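Local coordinates for protein 373aa long hypothetical citrate synthase (PDB 1VGP) that is a mostly helical protein of the citrate synthase family whose assembly is built from two copies of the same chain, at residues 77-80 and 81-85; 270-273 and 274-278. One frame throughout, in Å; residues are numbered along the deposited sequence.

Interaction 1: 77-80 and 81-85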
loop_
_atom_site.group_PDB
_atom_site.type_symbol
_atom_site.label_atom_id
_atom_site.label_comp_id
_atom_site.label_asym_id
_atom_site.label_seq_id
_atom_site.Cartn_x
_atom_site.Cartn_y
_atom_site.Cartn_z
ATOM N N PHE A 77 -18.667 -1.113 -13.302
ATOM C CA PHE A 77 -17.453 -1.856 -13.560
ATOM C C PHE A 77 -17.070 -2.671 -12.333
ATOM O O PHE A 77 -16.826 -3.873 -12.435
ATOM C CB PHE A 77 -16.309 -0.909 -13.951
ATOM C CG PHE A 77 -15.125 -1.607 -14.566
ATOM C CD1 PHE A 77 -15.304 -2.544 -15.581
ATOM C CD2 PHE A 77 -13.837 -1.337 -14.125
ATOM C CE1 PHE A 77 -14.210 -3.206 -16.148
ATOM C CE2 PHE A 77 -12.739 -1.990 -14.684
ATOM C CZ PHE A 77 -12.924 -2.929 -15.698
ATOM N N ILE A 78 -17.037 -2.035 -11.165
ATOM C CA ILE A 78 -16.623 -2.754 -9.965
ATOM C C ILE A 78 -17.688 -3.765 -9.508
ATOM O O ILE A 78 -17.359 -4.846 -9.004
ATOM C CB ILE A 78 -16.227 -1.772 -8.782
ATOM C CG1 ILE A 78 -17.447 -1.448 -7.931
ATOM C CG2 ILE A 78 -15.602 -0.481 -9.321
ATOM C CD1 ILE A 78 -17.428 -2.147 -6.582
ATOM N N ILE A 79 -18.961 -3.441 -9.714
ATOM C CA ILE A 79 -20.023 -4.427 -9.473
ATOM C C ILE A 79 -19.874 -5.630 -10.405
ATOM O O ILE A 79 -20.094 -6.778 -10.007
ATOM C CB ILE A 79 -21.422 -3.793 -9.655
ATOM C CG1 ILE A 79 -21.815 -3.066 -8.365
ATOM C CG2 ILE A 79 -22.455 -4.863 -9.963
ATOM C CD1 ILE A 79 -22.980 -2.126 -8.509
ATOM N N LYS A 80 -19.484 -5.354 -11.645
ATOM C CA LYS A 80 -19.178 -6.391 -12.626
ATOM C C LYS A 80 -18.025 -7.250 -12.123
ATOM O O LYS A 80 -18.041 -8.482 -12.223
ATOM C CB LYS A 80 -18.798 -5.719 -13.945
ATOM C CG LYS A 80 -18.597 -6.644 -15.119
ATOM C CD LYS A 80 -18.760 -5.850 -16.406
ATOM C CE LYS A 80 -18.123 -6.542 -17.613
ATOM N NZ LYS A 80 -18.716 -7.879 -17.911
ATOM N N PHE A 81 -17.022 -6.570 -11.580
ATOM C CA PHE A 81 -15.894 -7.226 -10.941
ATOM C C PHE A 81 -16.373 -8.208 -9.880
ATOM O O PHE A 81 -15.921 -9.352 -9.831
ATOM C CB PHE A 81 -14.980 -6.176 -10.296
ATOM C CG PHE A 81 -13.998 -6.748 -9.311
ATOM C CD1 PHE A 81 -13.034 -7.673 -9.717
ATOM C CD2 PHE A 81 -14.032 -6.353 -7.974
ATOM C CE1 PHE A 81 -12.119 -8.196 -8.809
ATOM C CE2 PHE A 81 -13.123 -6.867 -7.062
ATOM C CZ PHE A 81 -12.161 -7.794 -7.479
ATOM N N LEU A 82 -17.287 -7.748 -9.029
ATOM C CA LEU A 82 -17.669 -8.521 -7.862
ATOM C C LEU A 82 -18.332 -9.834 -8.271
ATOM O O LEU A 82 -17.939 -10.912 -7.805
ATOM C CB LEU A 82 -18.602 -7.707 -6.965
ATOM C CG LEU A 82 -17.937 -6.516 -6.259
ATOM C CD1 LEU A 82 -18.953 -5.782 -5.409
ATOM C CD2 LEU A 82 -16.787 -7.003 -5.393
ATOM N N ARG A 83 -19.322 -9.754 -9.158
ATOM C CA ARG A 83 -20.052 -10.958 -9.532
ATOM C C ARG A 83 -19.290 -11.838 -10.517
ATOM O O ARG A 83 -19.587 -13.024 -10.654
ATOM C CB ARG A 83 -21.435 -10.625 -10.102
ATOM C CG ARG A 83 -21.579 -9.279 -10.761
ATOM C CD ARG A 83 -22.854 -9.259 -11.597
ATOM N NE ARG A 83 -23.827 -8.257 -11.166
ATOM C CZ ARG A 83 -24.963 -8.537 -10.529
ATOM N NH1 ARG A 83 -25.215 -9.773 -10.106
ATOM N NH2 ARG A 83 -25.861 -7.581 -10.322
ATOM N N GLU A 84 -18.299 -11.262 -11.186
ATOM C CA GLU A 84 -17.514 -12.026 -12.142
ATOM C C GLU A 84 -16.340 -12.744 -11.484
ATOM O O GLU A 84 -15.844 -13.735 -12.011
ATOM C CB GLU A 84 -17.005 -11.113 -13.256
ATOM C CG GLU A 84 -17.951 -11.000 -14.443
ATOM C CD GLU A 84 -17.228 -10.737 -15.753
ATOM O OE1 GLU A 84 -16.266 -11.489 -16.066
ATOM O OE2 GLU A 84 -17.611 -9.783 -16.472
ATOM N N VAL A 85 -15.916 -12.248 -10.326
ATOM C CA VAL A 85 -14.673 -12.689 -9.705
ATOM C C VAL A 85 -14.738 -14.081 -9.055
ATOM O O VAL A 85 -15.797 -14.536 -8.612
ATOM C CB VAL A 85 -14.200 -11.653 -8.642
ATOM C CG1 VAL A 85 -15.082 -11.727 -7.389
ATOM C CG2 VAL A 85 -12.739 -11.888 -8.301
#

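Interaction 2: 270-273 and 274-278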
loop_
_atom_site.group_PDB
_atom_site.type_symbol
_atom_site.label_atom_id
_atom_site.label_comp_id
_atom_site.label_asym_id
_atom_site.label_seq_id
_atom_site.Cartn_x
_atom_site.Cartn_y
_atom_site.Cartn_z
ATOM N N TYR A 270 -23.452 -6.127 24.152
ATOM C CA TYR A 270 -24.155 -6.467 22.905
ATOM C C TYR A 270 -23.924 -7.915 22.485
ATOM O O TYR A 270 -24.803 -8.546 21.900
ATOM C CB TYR A 270 -23.727 -5.529 21.769
ATOM C CG TYR A 270 -24.098 -4.078 22.008
ATOM C CD1 TYR A 270 -23.142 -3.158 22.456
ATOM C CD2 TYR A 270 -25.413 -3.637 21.859
ATOM C CE1 TYR A 270 -23.489 -1.852 22.755
ATOM C CE2 TYR A 270 -25.766 -2.321 22.160
ATOM C CZ TYR A 270 -24.808 -1.440 22.608
ATOM O OH TYR A 270 -25.158 -0.151 22.930
ATOM N N ALA A 271 -22.739 -8.436 22.786
ATOM C CA ALA A 271 -22.469 -9.849 22.574
ATOM C C ALA A 271 -23.507 -10.636 23.372
ATOM O O ALA A 271 -24.212 -11.492 22.849
ATOM C CB ALA A 271 -21.068 -10.183 23.056
ATOM N N LYS A 272 -23.599 -10.304 24.649
ATOM C CA LYS A 272 -24.547 -10.920 25.552
ATOM C C LYS A 272 -26.000 -10.755 25.088
ATOM O O LYS A 272 -26.748 -11.734 25.052
ATOM C CB LYS A 272 -24.351 -10.324 26.932
ATOM C CG LYS A 272 -25.124 -10.994 28.034
ATOM C CD LYS A 272 -24.890 -10.250 29.338
ATOM C CE LYS A 272 -25.231 -11.099 30.536
ATOM N NZ LYS A 272 -26.370 -10.535 31.306
ATOM N N LEU A 273 -26.409 -9.536 24.731
ATOM C CA LEU A 273 -27.799 -9.303 24.326
ATOM C C LEU A 273 -28.156 -10.086 23.069
ATOM O O LEU A 273 -29.167 -10.781 23.034
ATOM C CB LEU A 273 -28.061 -7.817 24.069
ATOM C CG LEU A 273 -29.436 -7.273 24.510
ATOM C CD1 LEU A 273 -29.693 -5.949 23.809
ATOM C CD2 LEU A 273 -30.545 -8.261 24.199
ATOM N N LEU A 274 -27.325 -9.964 22.040
ATOM C CA LEU A 274 -27.557 -10.656 20.780
ATOM C C LEU A 274 -27.641 -12.164 21.004
ATOM O O LEU A 274 -28.573 -12.828 20.535
ATOM C CB LEU A 274 -26.426 -10.351 19.797
ATOM C CG LEU A 274 -26.404 -8.940 19.200
ATOM C CD1 LEU A 274 -25.120 -8.715 18.399
ATOM C CD2 LEU A 274 -27.616 -8.765 18.315
ATOM N N ALA A 275 -26.664 -12.693 21.735
ATOM C CA ALA A 275 -26.588 -14.118 21.996
ATOM C C ALA A 275 -27.867 -14.612 22.642
ATOM O O ALA A 275 -28.467 -15.580 22.179
ATOM C CB ALA A 275 -25.407 -14.428 22.896
ATOM N N GLU A 276 -28.288 -13.955 23.715
ATOM C CA GLU A 276 -29.414 -14.465 24.467
ATOM C C GLU A 276 -30.737 -14.221 23.739
ATOM O O GLU A 276 -31.761 -14.820 24.061
ATOM C CB GLU A 276 -29.433 -13.874 25.889
ATOM C CG GLU A 276 -29.498 -12.368 25.987
ATOM C CD GLU A 276 -29.113 -11.858 27.376
ATOM O OE1 GLU A 276 -29.261 -10.645 27.625
ATOM O OE2 GLU A 276 -28.661 -12.668 28.217
ATOM N N LYS A 277 -30.706 -13.367 22.729
ATOM C CA LYS A 277 -31.879 -13.143 21.896
ATOM C C LYS A 277 -31.915 -14.129 20.727
ATOM O O LYS A 277 -32.971 -14.369 20.149
ATOM C CB LYS A 277 -31.879 -11.703 21.367
ATOM C CG LYS A 277 -33.078 -10.883 21.771
ATOM C CD LYS A 277 -33.184 -10.715 23.279
ATOM C CE LYS A 277 -34.444 -9.931 23.639
ATOM N NZ LYS A 277 -34.789 -9.937 25.090
ATOM N N GLU A 278 -30.758 -14.694 20.380
ATOM C CA GLU A 278 -30.675 -15.763 19.381
ATOM C C GLU A 278 -31.025 -17.098 20.015
ATOM O O GLU A 278 -31.863 -17.838 19.513
ATOM C CB GLU A 278 -29.258 -15.851 18.816
ATOM C CG GLU A 278 -28.898 -14.751 17.848
ATOM C CD GLU A 278 -29.591 -14.905 16.510
ATOM O OE1 GLU A 278 -29.701 -16.063 16.031
ATOM O OE2 GLU A 278 -30.024 -13.871 15.937
#

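Interaction 1: 77-80 and 81-85
An i to i+4 salt bridge along the last turns of helix 76-84 joins Lys80 to Glu84: Lys80 NZ lies 2.6 Å from Glu84 OE2 and meets that oxygen nearly along its C-O axis. The two side chains run alongside each other and point the same way. Lys80 starts with CG anti to its own N (chi1 -174°), stays extended as far as CE and bends at its last torsion, which turns the ammonium group onto the carboxylate. The backbone carries the usual i to i+4 bonds, with Phe81 N 2.8 Å from Phe77 O and Leu82 N 2.9 Å from Ile78 O, both hydrogen bonds; Arg83 N to Ile79 O and Glu84 N to Lys80 O continue the series. The helix is amphipathic and sits in the helical bundle of a citrate synthase-type subunit. Ile78 and Leu82 lie side by side, their CD1 atoms 4.1 Å apart, and Leu82 extends this apolar face onto helices 91-105 and 113-135. Phe81 suits a neighbouring buried place, its ring packing on Thr97 and Leu101 and on Leu101 of the second subunit. On another flank Ile79 CG2 comes 3.9 Å from Arg83 NE, obliquely to the guanidinium, whose NH1 forms a salt bridge with Asp139. Lys80 and Glu84 also make long, weak ion pairs with Glu84 and Lys80 of the second subunit.

Interaction 2: 270-273 and 274-278
Side chains one helical turn apart meet here at the C-terminal end of helix 262-278, a partly exposed helix packed against helices 164-175, 281-300 and 309-319 of its own chain. Leu273 and Lys277 lie side by side, with CD2 of Leu273 3.7 Å from CD of Lys277, so that the aliphatic part of Lys277 makes the apolar contact. Bending at its second torsion (chi2 62°) lets the lysine chain run along the leucine. Glu276 takes another course: its CG sits between its own N and carbonyl carbon (chi1 58°), which lays the start of the chain beside Lys272 O, and the rest runs extended. That carbonyl accepts a 3.0 Å hydrogen bond from Glu276 N. The Lys272 and Glu276 side chains pass at a slant, with Glu276 OE2 3.9 Å from Lys272 CG. Small Ala271 and Ala275 suit the buried side, packing on Phe312 and Tyr286 respectively, while the larger Leu274 packs on Ala169 and Val316. Leu274 N and Ala275 N each donate a 2.9 Å hydrogen bond, to Tyr270 O and Ala271 O. With Lys272 NZ 4.4 Å from Glu276 OE2, beyond a salt bridge, the opposite charges probably attract each other only modestly on this exposed face.

Both contacts join successive turns near the C-terminal end of a helix, yet they serve different surroundings. Their centres are 35 Å apart and their nearest atoms about 25 Å, so interaction 1 and interaction 2 do not touch. They follow in series along the chain, their centres about 23 and 22 Å from the centre of the chain. Five residues of 77-85 lie within reach of the second subunit, whereas no other chain of the assembly touches 270-278. The lysine-glutamate pairs sharpen the contrast: the one in interaction 1 closes into a salt bridge at the subunit interface, while that in interaction 2 stays apart on an exposed surface.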